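Local coordinates for abhydrolase domain-containing protein (Exiguobacterium antarcticum, PDB 5H3H) that hydrolyses ester bonds as an alpha/beta-hydrolase esterase and probably also acts as a perhydrolase that forms or uses peracids, at residues P23-H28 and R50-D55; D203-I208 and E233-S238; P31-M36 and S181-S186; D131-G136 and F225-V230. All coordinates share one frame; numbering follows the deposited sequence.

Contact 1: P23-H28 and R50-D55; sequences PVVMLH and RYIGVD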
loop_
_atom_site.group_PDB
_atom_site.type_symbol
_atom_site.label_atom_id
_atom_site.label_comp_id
_atom_site.label_asym_id
_atom_site.label_seq_id
_atom_site.Cartn_x
_atom_site.Cartn_y
_atom_site.Cartn_z
ATOM N N PRO B 23 -4.525 17.201 -11.410
ATOM C CA PRO B 23 -4.227 17.577 -10.023
ATOM C C PRO B 23 -2.751 17.445 -9.663
ATOM O O PRO B 23 -2.097 16.452 -10.036
ATOM C CB PRO B 23 -5.084 16.616 -9.207
ATOM C CG PRO B 23 -5.245 15.434 -10.063
ATOM C CD PRO B 23 -5.273 15.946 -11.461
ATOM N N VAL B 24 -2.263 18.487 -8.985
ATOM C CA VAL B 24 -0.921 18.636 -8.471
ATOM C C VAL B 24 -1.176 18.930 -7.012
ATOM O O VAL B 24 -1.706 20.012 -6.686
ATOM C CB VAL B 24 -0.166 19.793 -9.147
ATOM C CG1 VAL B 24 1.303 19.854 -8.683
ATOM C CG2 VAL B 24 -0.243 19.665 -10.629
ATOM N N VAL B 25 -0.922 17.932 -6.156
ATOM C CA VAL B 25 -1.190 18.018 -4.728
ATOM C C VAL B 25 0.139 18.470 -4.097
ATOM O O VAL B 25 1.129 17.799 -4.259
ATOM C CB VAL B 25 -1.608 16.671 -4.150
ATOM C CG1 VAL B 25 -1.684 16.713 -2.627
ATOM C CG2 VAL B 25 -2.947 16.206 -4.740
ATOM N N MET B 26 0.139 19.646 -3.478
ATOM C CA MET B 26 1.358 20.233 -2.942
ATOM C C MET B 26 1.350 20.193 -1.399
ATOM O O MET B 26 0.440 20.697 -0.799
ATOM C CB MET B 26 1.506 21.608 -3.536
ATOM C CG MET B 26 1.865 21.472 -5.033
ATOM S SD MET B 26 2.356 23.004 -5.803
ATOM C CE MET B 26 4.075 23.124 -5.391
ATOM N N LEU B 27 2.359 19.533 -0.801
ATOM C CA LEU B 27 2.464 19.337 0.643
ATOM C C LEU B 27 3.619 20.193 1.257
ATOM O O LEU B 27 4.787 19.955 0.946
ATOM C CB LEU B 27 2.739 17.901 0.922
ATOM C CG LEU B 27 1.675 16.806 0.795
ATOM C CD1 LEU B 27 0.333 17.320 0.341
ATOM C CD2 LEU B 27 2.206 15.661 0.016
ATOM N N HIS B 28 3.229 21.151 2.092
ATOM C CA HIS B 28 4.143 22.189 2.620
ATOM C C HIS B 28 5.174 21.682 3.631
ATOM O O HIS B 28 5.072 20.593 4.196
ATOM C CB HIS B 28 3.321 23.366 3.164
ATOM C CG HIS B 28 2.534 23.087 4.413
ATOM N ND1 HIS B 28 3.085 23.149 5.673
ATOM C CD2 HIS B 28 1.232 22.744 4.594
ATOM C CE1 HIS B 28 2.164 22.859 6.575
ATOM N NE2 HIS B 28 1.014 22.660 5.953
ATOM N N ARG B 50 -4.720 21.854 -11.930
ATOM C CA ARG B 50 -5.496 22.048 -10.764
ATOM C C ARG B 50 -4.572 21.939 -9.539
ATOM O O ARG B 50 -3.947 20.909 -9.330
ATOM C CB ARG B 50 -6.560 20.998 -10.724
ATOM C CG ARG B 50 -7.499 21.105 -9.569
ATOM C CD ARG B 50 -8.533 20.018 -9.711
ATOM N NE ARG B 50 -9.361 19.910 -8.518
ATOM C CZ ARG B 50 -10.291 18.983 -8.337
ATOM N NH1 ARG B 50 -10.518 18.070 -9.294
ATOM N NH2 ARG B 50 -10.988 18.930 -7.187
ATOM N N TYR B 51 -4.523 23.013 -8.754
ATOM C CA TYR B 51 -3.716 23.137 -7.537
ATOM C C TYR B 51 -4.498 22.595 -6.358
ATOM O O TYR B 51 -5.632 22.986 -6.141
ATOM C CB TYR B 51 -3.380 24.620 -7.323
ATOM C CG TYR B 51 -2.656 24.909 -6.059
ATOM C CD1 TYR B 51 -1.273 24.668 -5.933
ATOM C CD2 TYR B 51 -3.334 25.450 -4.949
ATOM C CE1 TYR B 51 -0.605 24.989 -4.770
ATOM C CE2 TYR B 51 -2.648 25.736 -3.774
ATOM C CZ TYR B 51 -1.299 25.518 -3.689
ATOM O OH TYR B 51 -0.636 25.783 -2.471
ATOM N N ILE B 52 -3.924 21.653 -5.617
ATOM C CA ILE B 52 -4.522 21.141 -4.423
ATOM C C ILE B 52 -3.479 21.342 -3.306
ATOM O O ILE B 52 -2.620 20.544 -3.141
ATOM C CB ILE B 52 -4.969 19.683 -4.558
ATOM C CG1 ILE B 52 -6.109 19.535 -5.591
ATOM C CG2 ILE B 52 -5.440 19.137 -3.224
ATOM C CD1 ILE B 52 -5.671 18.802 -6.824
ATOM N N GLY B 53 -3.588 22.434 -2.557
ATOM C CA GLY B 53 -2.603 22.744 -1.508
ATOM C C GLY B 53 -3.219 22.399 -0.175
ATOM O O GLY B 53 -4.185 23.059 0.219
ATOM N N VAL B 54 -2.699 21.372 0.463
ATOM C CA VAL B 54 -3.222 20.936 1.742
ATOM C C VAL B 54 -2.589 21.724 2.892
ATOM O O VAL B 54 -1.343 21.971 2.884
ATOM C CB VAL B 54 -3.064 19.443 1.996
ATOM C CG1 VAL B 54 -3.586 18.596 0.817
ATOM C CG2 VAL B 54 -1.647 19.096 2.315
ATOM N N ASP B 55 -3.407 22.155 3.854
ATOM C CA ASP B 55 -2.837 22.658 5.145
ATOM C C ASP B 55 -2.945 21.493 6.057
ATOM O O ASP B 55 -4.076 21.040 6.265
ATOM C CB ASP B 55 -3.642 23.824 5.740
ATOM C CG ASP B 55 -3.502 25.146 4.973
ATOM O OD1 ASP B 55 -2.631 25.291 4.077
ATOM O OD2 ASP B 55 -4.256 26.076 5.303
HETATM O O HOH W 1 0.712 22.507 1.315
#

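Contact 2: D203-I208 and E233-S238; sequences DGLPKI and ENIAGS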
loop_
_atom_site.group_PDB
_atom_site.type_symbol
_atom_site.label_atom_id
_atom_site.label_comp_id
_atom_site.label_asym_id
_atom_site.label_seq_id
_atom_site.Cartn_x
_atom_site.Cartn_y
_atom_site.Cartn_z
ATOM N N ASP B 203 14.061 2.077 5.483
ATOM C CA ASP B 203 13.474 0.804 4.991
ATOM C C ASP B 203 12.480 0.953 3.839
ATOM O O ASP B 203 12.348 0.062 2.992
ATOM C CB ASP B 203 12.756 0.049 6.150
ATOM C CG ASP B 203 13.644 -0.996 6.850
ATOM O OD1 ASP B 203 14.824 -1.214 6.474
ATOM O OD2 ASP B 203 13.121 -1.640 7.790
ATOM N N GLY B 204 11.747 2.061 3.823
ATOM C CA GLY B 204 10.655 2.262 2.894
ATOM C C GLY B 204 11.035 2.740 1.502
ATOM O O GLY B 204 10.304 2.441 0.545
ATOM N N LEU B 205 12.107 3.526 1.382
ATOM C CA LEU B 205 12.572 4.053 0.083
ATOM C C LEU B 205 12.630 3.058 -1.068
ATOM O O LEU B 205 12.091 3.322 -2.139
ATOM C CB LEU B 205 13.951 4.750 0.216
ATOM C CG LEU B 205 14.092 6.074 0.988
ATOM C CD1 LEU B 205 15.346 6.836 0.570
ATOM C CD2 LEU B 205 12.859 6.953 0.814
ATOM N N PRO B 206 13.265 1.890 -0.864
ATOM C CA PRO B 206 13.206 0.883 -1.953
ATOM C C PRO B 206 11.826 0.268 -2.285
ATOM O O PRO B 206 11.745 -0.498 -3.243
ATOM C CB PRO B 206 14.168 -0.205 -1.483
ATOM C CG PRO B 206 14.495 0.099 -0.067
ATOM C CD PRO B 206 14.312 1.561 0.119
ATOM N N LYS B 207 10.769 0.589 -1.537
ATOM C CA LYS B 207 9.406 0.118 -1.837
ATOM C C LYS B 207 8.649 1.072 -2.726
ATOM O O LYS B 207 7.614 0.720 -3.299
ATOM C CB LYS B 207 8.613 -0.125 -0.549
ATOM C CG LYS B 207 8.889 -1.485 0.051
ATOM C CD LYS B 207 9.462 -1.401 1.453
ATOM C CE LYS B 207 10.042 -2.743 1.885
ATOM N NZ LYS B 207 10.099 -2.853 3.376
ATOM N N ILE B 208 9.189 2.274 -2.887
ATOM C CA ILE B 208 8.571 3.271 -3.728
ATOM C C ILE B 208 8.774 2.799 -5.152
ATOM O O ILE B 208 9.903 2.410 -5.480
ATOM C CB ILE B 208 9.245 4.666 -3.501
ATOM C CG1 ILE B 208 9.005 5.100 -2.062
ATOM C CG2 ILE B 208 8.736 5.711 -4.495
ATOM C CD1 ILE B 208 7.549 5.108 -1.673
ATOM N N GLU B 233 19.763 7.426 -4.580
ATOM C CA GLU B 233 20.342 6.105 -4.661
ATOM C C GLU B 233 19.284 5.032 -4.425
ATOM O O GLU B 233 19.322 3.993 -5.088
ATOM C CB GLU B 233 21.523 5.921 -3.689
ATOM C CG GLU B 233 22.842 6.332 -4.321
ATOM C CD GLU B 233 24.036 5.738 -3.618
ATOM O OE1 GLU B 233 24.884 5.084 -4.284
ATOM O OE2 GLU B 233 24.114 5.936 -2.389
ATOM N N ASN B 234 18.340 5.317 -3.535
ATOM C CA ASN B 234 17.419 4.324 -3.001
ATOM C C ASN B 234 16.010 4.289 -3.591
ATOM O O ASN B 234 15.304 3.267 -3.442
ATOM C CB ASN B 234 17.355 4.433 -1.458
ATOM C CG ASN B 234 18.666 3.997 -0.808
ATOM O OD1 ASN B 234 19.007 2.824 -0.850
ATOM N ND2 ASN B 234 19.420 4.947 -0.232
ATOM N N ILE B 235 15.577 5.376 -4.216
ATOM C CA ILE B 235 14.276 5.385 -4.891
ATOM C C ILE B 235 14.565 5.059 -6.356
ATOM O O ILE B 235 15.305 5.787 -7.045
ATOM C CB ILE B 235 13.572 6.750 -4.794
ATOM C CG1 ILE B 235 13.298 7.123 -3.314
ATOM C CG2 ILE B 235 12.304 6.774 -5.661
ATOM C CD1 ILE B 235 12.841 8.535 -3.148
ATOM N N ALA B 236 13.942 3.974 -6.825
ATOM C CA ALA B 236 14.103 3.444 -8.161
ATOM C C ALA B 236 13.691 4.379 -9.269
ATOM O O ALA B 236 12.598 5.005 -9.271
ATOM C CB ALA B 236 13.329 2.143 -8.263
ATOM N N GLY B 237 14.596 4.556 -10.202
ATOM C CA GLY B 237 14.356 5.448 -11.295
ATOM C C GLY B 237 14.284 6.946 -11.018
ATOM O O GLY B 237 14.175 7.680 -11.964
ATOM N N SER B 238 14.343 7.403 -9.756
ATOM C CA SER B 238 14.376 8.849 -9.440
ATOM C C SER B 238 15.386 9.676 -10.266
ATOM O O SER B 238 16.514 9.234 -10.475
ATOM C CB SER B 238 14.658 9.073 -7.950
ATOM O OG SER B 238 15.939 8.593 -7.545
HETATM O O HOH W 2 10.400 4.197 -7.802
#

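Contact 3: P31-M36 and S181-S186; sequences PANNNM and SVDASS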
loop_
_atom_site.group_PDB
_atom_site.type_symbol
_atom_site.label_atom_id
_atom_site.label_comp_id
_atom_site.label_asym_id
_atom_site.label_seq_id
_atom_site.Cartn_x
_atom_site.Cartn_y
_atom_site.Cartn_z
ATOM N N PRO B 31 7.346 25.147 9.462
ATOM C CA PRO B 31 6.012 25.072 10.056
ATOM C C PRO B 31 5.134 26.096 9.368
ATOM O O PRO B 31 4.554 26.990 9.988
ATOM C CB PRO B 31 6.286 25.397 11.505
ATOM C CG PRO B 31 7.441 26.397 11.409
ATOM C CD PRO B 31 8.109 26.245 10.094
ATOM N N ALA B 32 5.041 25.970 8.038
ATOM C CA ALA B 32 4.398 26.997 7.247
ATOM C C ALA B 32 2.936 26.548 6.933
ATOM O O ALA B 32 2.238 25.995 7.822
ATOM C CB ALA B 32 5.207 27.251 6.010
ATOM N N ASN B 33 2.481 26.833 5.713
ATOM C CA ASN B 33 1.203 26.306 5.179
ATOM C C ASN B 33 1.239 26.308 3.650
ATOM O O ASN B 33 2.228 26.745 3.090
ATOM C CB ASN B 33 -0.036 27.039 5.742
ATOM C CG ASN B 33 -0.049 28.513 5.433
ATOM O OD1 ASN B 33 -0.121 28.903 4.282
ATOM N ND2 ASN B 33 -0.048 29.337 6.470
ATOM N N ASN B 34 0.177 25.799 2.998
ATOM C CA ASN B 34 0.120 25.716 1.519
ATOM C C ASN B 34 0.414 27.011 0.790
ATOM O O ASN B 34 0.864 26.992 -0.369
ATOM C CB ASN B 34 -1.237 25.116 1.042
ATOM C CG ASN B 34 -2.289 26.158 0.770
ATOM O OD1 ASN B 34 -3.027 26.650 1.694
ATOM N ND2 ASN B 34 -2.402 26.521 -0.492
ATOM N N ASN B 35 0.153 28.153 1.428
ATOM C CA ASN B 35 0.465 29.442 0.842
ATOM C C ASN B 35 1.945 29.634 0.515
ATOM O O ASN B 35 2.252 30.449 -0.307
ATOM C CB ASN B 35 -0.029 30.663 1.685
ATOM C CG ASN B 35 -1.528 30.792 1.710
ATOM O OD1 ASN B 35 -2.187 30.628 0.696
ATOM N ND2 ASN B 35 -2.087 31.098 2.885
ATOM N N MET B 36 2.854 28.880 1.103
ATOM C CA MET B 36 4.276 29.035 0.693
ATOM C C MET B 36 4.495 28.692 -0.800
ATOM O O MET B 36 5.528 29.013 -1.333
ATOM C CB MET B 36 5.219 28.172 1.513
ATOM C CG MET B 36 5.057 26.712 1.276
ATOM S SD MET B 36 6.086 25.656 2.296
ATOM C CE MET B 36 6.893 24.747 1.020
ATOM N N SER B 181 4.348 31.102 9.008
ATOM C CA SER B 181 4.673 30.267 10.094
ATOM C C SER B 181 4.109 30.711 11.422
ATOM O O SER B 181 3.766 29.856 12.228
ATOM C CB SER B 181 6.194 30.046 10.197
ATOM O OG SER B 181 6.652 29.160 9.131
ATOM N N VAL B 182 3.955 32.007 11.654
ATOM C CA VAL B 182 3.374 32.460 12.930
ATOM C C VAL B 182 1.901 32.056 13.067
ATOM O O VAL B 182 1.486 31.713 14.147
ATOM C CB VAL B 182 3.555 33.939 13.236
ATOM C CG1 VAL B 182 5.016 34.382 13.078
ATOM C CG2 VAL B 182 2.651 34.763 12.404
ATOM N N ASP B 183 1.208 31.937 11.938
ATOM C CA ASP B 183 -0.139 31.383 11.849
ATOM C C ASP B 183 -0.295 29.957 12.347
ATOM O O ASP B 183 -1.377 29.564 12.787
ATOM C CB ASP B 183 -0.612 31.432 10.369
ATOM C CG ASP B 183 -1.970 30.784 10.166
ATOM O OD1 ASP B 183 -3.013 31.442 10.386
ATOM O OD2 ASP B 183 -2.009 29.587 9.831
ATOM N N ALA B 184 0.743 29.179 12.275
ATOM C CA ALA B 184 0.713 27.825 12.692
ATOM C C ALA B 184 0.325 27.731 14.191
ATOM O O ALA B 184 0.644 28.613 15.015
ATOM C CB ALA B 184 2.051 27.193 12.432
ATOM N N SER B 185 -0.439 26.704 14.524
ATOM C CA SER B 185 -0.667 26.398 15.935
ATOM C C SER B 185 0.687 26.125 16.664
ATOM O O SER B 185 1.545 25.444 16.135
ATOM C CB SER B 185 -1.583 25.167 16.058
ATOM O OG SER B 185 -0.900 23.957 15.685
ATOM N N SER B 186 0.865 26.648 17.874
ATOM C CA SER B 186 2.092 26.376 18.627
ATOM C C SER B 186 2.262 24.884 18.880
ATOM O O SER B 186 3.372 24.353 18.774
ATOM C CB SER B 186 2.077 27.115 19.966
ATOM O OG SER B 186 0.813 26.925 20.594
#

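Contact 4: D131-G136 and F225-V230; sequences DGYPYG and FEFAEV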
loop_
_atom_site.group_PDB
_atom_site.type_symbol
_atom_site.label_atom_id
_atom_site.label_comp_id
_atom_site.label_asym_id
_atom_site.label_seq_id
_atom_site.Cartn_x
_atom_site.Cartn_y
_atom_site.Cartn_z
ATOM N N ASP B 131 22.663 5.977 13.510
ATOM C CA ASP B 131 23.687 4.923 13.351
ATOM C C ASP B 131 24.684 5.069 12.169
ATOM O O ASP B 131 25.824 5.481 12.387
ATOM C CB ASP B 131 22.992 3.548 13.331
ATOM C CG ASP B 131 21.716 3.542 12.477
ATOM O OD1 ASP B 131 21.864 3.615 11.239
ATOM O OD2 ASP B 131 20.585 3.480 13.034
ATOM N N GLY B 132 24.251 4.740 10.951
ATOM C CA GLY B 132 25.046 4.917 9.725
ATOM C C GLY B 132 24.385 5.913 8.776
ATOM O O GLY B 132 24.253 5.664 7.562
ATOM N N TYR B 133 23.941 7.041 9.339
ATOM C CA TYR B 133 23.260 8.100 8.579
ATOM C C TYR B 133 23.747 9.386 9.215
ATOM O O TYR B 133 23.030 10.032 9.975
ATOM C CB TYR B 133 21.742 7.896 8.669
ATOM C CG TYR B 133 20.892 8.783 7.801
ATOM C CD1 TYR B 133 20.708 8.519 6.439
ATOM C CD2 TYR B 133 20.250 9.893 8.345
ATOM C CE1 TYR B 133 19.928 9.361 5.653
ATOM C CE2 TYR B 133 19.448 10.710 7.592
ATOM C CZ TYR B 133 19.247 10.453 6.256
ATOM O OH TYR B 133 18.434 11.334 5.562
ATOM N N PRO B 134 25.011 9.746 8.940
ATOM C CA PRO B 134 25.635 10.851 9.670
ATOM C C PRO B 134 25.382 12.205 8.962
ATOM O O PRO B 134 26.313 12.965 8.657
ATOM C CB PRO B 134 27.108 10.446 9.650
ATOM C CG PRO B 134 27.255 9.845 8.270
ATOM C CD PRO B 134 25.982 9.057 8.068
ATOM N N TYR B 135 24.109 12.506 8.722
ATOM C CA TYR B 135 23.705 13.721 8.025
ATOM C C TYR B 135 22.508 14.335 8.738
ATOM O O TYR B 135 21.604 13.595 9.121
ATOM C CB TYR B 135 23.239 13.413 6.610
ATOM C CG TYR B 135 23.973 12.345 5.842
ATOM C CD1 TYR B 135 25.223 12.602 5.256
ATOM C CD2 TYR B 135 23.376 11.095 5.630
ATOM C CE1 TYR B 135 25.870 11.635 4.497
ATOM C CE2 TYR B 135 24.015 10.114 4.877
ATOM C CZ TYR B 135 25.254 10.385 4.305
ATOM O OH TYR B 135 25.883 9.384 3.567
ATOM N N GLY B 136 22.532 15.653 8.906
ATOM C CA GLY B 136 21.384 16.450 9.394
ATOM C C GLY B 136 21.552 16.925 10.820
ATOM O O GLY B 136 22.572 16.724 11.436
ATOM N N PHE B 225 22.078 18.641 1.615
ATOM C CA PHE B 225 22.086 18.044 0.294
ATOM C C PHE B 225 22.353 16.535 0.275
ATOM O O PHE B 225 21.800 15.827 -0.618
ATOM C CB PHE B 225 23.065 18.753 -0.593
ATOM C CG PHE B 225 23.020 18.267 -1.998
ATOM C CD1 PHE B 225 22.007 18.690 -2.854
ATOM C CD2 PHE B 225 23.976 17.363 -2.477
ATOM C CE1 PHE B 225 21.951 18.219 -4.168
ATOM C CE2 PHE B 225 23.935 16.908 -3.809
ATOM C CZ PHE B 225 22.903 17.309 -4.632
ATOM N N GLU B 226 23.167 16.043 1.239
ATOM C CA GLU B 226 23.400 14.610 1.399
ATOM C C GLU B 226 22.088 13.772 1.482
ATOM O O GLU B 226 22.044 12.624 0.972
ATOM C CB GLU B 226 24.320 14.301 2.575
ATOM C CG GLU B 226 25.767 14.736 2.349
ATOM C CD GLU B 226 26.120 16.099 2.921
ATOM O OE1 GLU B 226 25.233 16.978 3.080
ATOM O OE2 GLU B 226 27.319 16.283 3.230
ATOM N N PHE B 227 21.039 14.325 2.095
ATOM C CA PHE B 227 19.710 13.623 2.078
ATOM C C PHE B 227 19.288 13.309 0.634
ATOM O O PHE B 227 18.759 12.215 0.343
ATOM C CB PHE B 227 18.606 14.498 2.656
ATOM C CG PHE B 227 18.612 14.691 4.168
ATOM C CD1 PHE B 227 19.656 14.290 4.990
ATOM C CD2 PHE B 227 17.548 15.386 4.746
ATOM C CE1 PHE B 227 19.620 14.539 6.357
ATOM C CE2 PHE B 227 17.496 15.633 6.129
ATOM C CZ PHE B 227 18.547 15.210 6.936
ATOM N N ALA B 228 19.517 14.259 -0.282
ATOM C CA ALA B 228 19.142 14.082 -1.689
ATOM C C ALA B 228 19.909 12.952 -2.351
ATOM O O ALA B 228 19.351 12.164 -3.070
ATOM C CB ALA B 228 19.330 15.365 -2.490
ATOM N N GLU B 229 21.214 12.890 -2.102
ATOM C CA GLU B 229 22.018 11.767 -2.583
ATOM C C GLU B 229 21.472 10.428 -2.099
ATOM O O GLU B 229 21.402 9.463 -2.844
ATOM C CB GLU B 229 23.493 11.987 -2.190
ATOM C CG GLU B 229 24.135 13.068 -3.058
ATOM C CD GLU B 229 25.530 13.546 -2.620
ATOM O OE1 GLU B 229 25.958 13.276 -1.477
ATOM O OE2 GLU B 229 26.185 14.235 -3.429
ATOM N N VAL B 230 21.053 10.368 -0.859
ATOM C CA VAL B 230 20.549 9.131 -0.300
ATOM C C VAL B 230 19.227 8.737 -0.974
ATOM O O VAL B 230 19.032 7.573 -1.380
ATOM C CB VAL B 230 20.450 9.204 1.211
ATOM C CG1 VAL B 230 19.647 8.032 1.787
ATOM C CG2 VAL B 230 21.857 9.189 1.795
#

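Contact 1: P23-H28 and R50-D55
Strands 23-27 and 50-54 are parallel neighbours in the central sheet, and Val24, Met26, Ile52 and Val54 bond across the seam. Val24 N donates to Arg50 O at 3.0 Å. Ile52 N then gives to Val24 O, and Met26 N to Ile52 O at 2.9 Å. The last bond, Val54 N to Met26 O, is weak at 3.4 Å. Beyond it the strands part, and a water joins Met26 O and Val54 O.

On one face of the sheet, Pro23 CB presses on Ile52 CD1 at 3.3 Å, a tight carbon contact. Leu27 CD1 meets Val54 CG2 on the same face. On the other face, Met26 SD sits at the edge of the Tyr51 ring, 3.7 Å from CE1, a Met-aromatic contact. Tyr51 OH reaches Asn34 beyond the strands.

His28 CG lies between the backbone N and the carbonyl carbon (chi1 69°). This turns the ring toward the second strand, and its CD2 edge meets Val54 O at 3.2 Å in the ring plane. Tyr56 and Tyr59 also pack on this ring. Replacing His28 by alanine would remove the ring, and is likely to leave a gap beside Val54 and take an aromatic neighbour from both tyrosines. With helix 38-46 between them, the strands form a beta-alpha-beta crossover, a basic unit of the alpha/beta-hydrolase fold.

Contact 2: D203-I208 and E233-S238
Leu205, Ile208 and Ile235 form the apolar part of this contact. Leu205 CD2 lies 4.2 Å from Ile235 CG1. Ile208 and Ile235 run side by side and point the same way, with their CG2 methyls 3.9 Å apart. Both isoleucines hold CG2 anti to the backbone N, which sets these methyls next to each other. Leu205 also uses its other branch: CD1 rests on Asn234 CB at 3.7 Å. The amide end of Asn234 turns back to its own helix, where ND2 bonds Val230 O.

The segments meet where helix 225-234 ends and the chain turns into strand 239-243, an outermost strand of the alpha/beta-hydrolase sheet. The other side is a 3-10 turn, 205-207, leading toward strand 211-217. Leu103 of helix 97-109 touches both Leu205 and Ile208.

Polar links are few, and no direct hydrogen bond crosses. Pro206 CA approaches Asn234 O at 3.5 Å as a CA-H...O contact. A water lies between Ile208 O and Ala236 O, within bonding distance of each. Within 233-238, a type II turn runs from Ile235 to Ser238. Ile235 O accepts from both Ser238 N and Ser238 OG, the latter at 2.9 Å, and both donors come from the same face of the carbonyl plane.

Contact 3: P31-M36 and S181-S186
Pro31 carries the polar link of this contact, through its carbonyl to Ser181. It follows a cis peptide bond. Ser181 OG donates to Pro31 O at 3.1 Å, a weak bond. Ser181 CA adds a CA-H...O contact to the same oxygen at 3.3 Å, and Ala184 CB lies 3.5 Å from it. One carbonyl is thus approached by a hydroxyl, a backbone CH and a methyl. The serine hydroxyl is anti to its own carbonyl carbon (chi1 -73°), which brings OG alongside the proline ring, 3.4 Å from CD. Leu157 of helix 153-164 packs on both Pro31 and Ser181.

At Ala32, CA lies 3.6 Å from Ser181 OG, and the CA atoms of these two residues are the closest such pair.

The Asn33 amide stands almost perpendicular to the Asp183 carboxylate, the planes 88° apart. Asn33 ND2 and Asp183 OD2 are 3.9 Å apart, too far for a hydrogen bond. Asn33 OD1 instead accepts from Asn35 N at 3.0 Å, in the carbonyl plane, which makes an Asx turn. A leucine in its place would probably leave Asn35 N without this acceptor and free the start of the 3-10 turn to shift.

The side chain of Pro31 is about 5 Å from the bound peracetic acid. The arrangement is consistent with an alpha/beta-hydrolase pocket rim, where the loop after Gly29 and Trp30 meets the cap helices.

Contact 4: D131-G136 and F225-V230
Tyr133 and Phe227 set the geometry of this contact. Their side chains cross at about a right angle, yet the ring planes are only 26° apart. The rings are slid well past each other, with centroids 5.7 Å apart, so they barely overlap. Tyr133 OH stands over one face of the Phe227 ring, toward its rim, 3.2 Å from CD1. That hydroxyl is also hydrogen-bonded to Val126 O, which fixes its place above the ring. Tyr133 CG is anti to the backbone N (chi1 -172°), and this carries the phenol end to the helix.

Tyr135 meets the helix at three residues. Its CD1 lies 3.3 Å from Glu226 CB, and the glutamate chain then bends at chi2 so that its carboxylate leads away. Farther along the same side of the ring, CE2 touches Val230 CG2 at 3.9 Å. The backbone oxygen, Tyr135 O, reaches the edge of the Phe227 ring, in plane, 3.5 Å from CE1. Tyr135 CB packs on Phe227 CE1 too.

Val230 divides its methyls between the two tyrosines. CG1 faces the edge of the Tyr133 ring, 4.1 Å from CE1, while CG2 takes Tyr135.

Gly136 CA lies 4.0 Å from Phe227 CZ. A CB on this residue would run into that ring atom.

No hydrogen bond joins the segments. The contact is aromatic and apolar packing of the loop between strand 114-120 and helix 139-149 against helix 225-234. It packs the lead-in to the helical cap on a helix that flanks the alpha/beta-hydrolase sheet, with the Phe227 side chain about 8 Å from the bound peracetic acid.

How the contacts relate
All four contacts lie in one alpha/beta-hydrolase domain. Contacts 1 and 3 touch: Asp55 OD1 accepts a hydrogen bond from Asn34 N at 3.1 Å. Their centres are about 15 Å apart. Contacts 2 and 4 share helix 225-234 and meet where Leu205 CD1 packs on Val230 O; their centres are also about 15 Å apart. The two pairs stand well separated, with centres of contacts 1 and 4 about 27 Å apart. Along the chain, contact 1 closes before contacts 2 and 4 open. Contact 3 crosses contacts 1 and 4, and contacts 2 and 4 also alternate. Contacts 1 and 3 thus lie by the ligand pocket, while contacts 2 and 4 pack helix 225-234 and its end against loops.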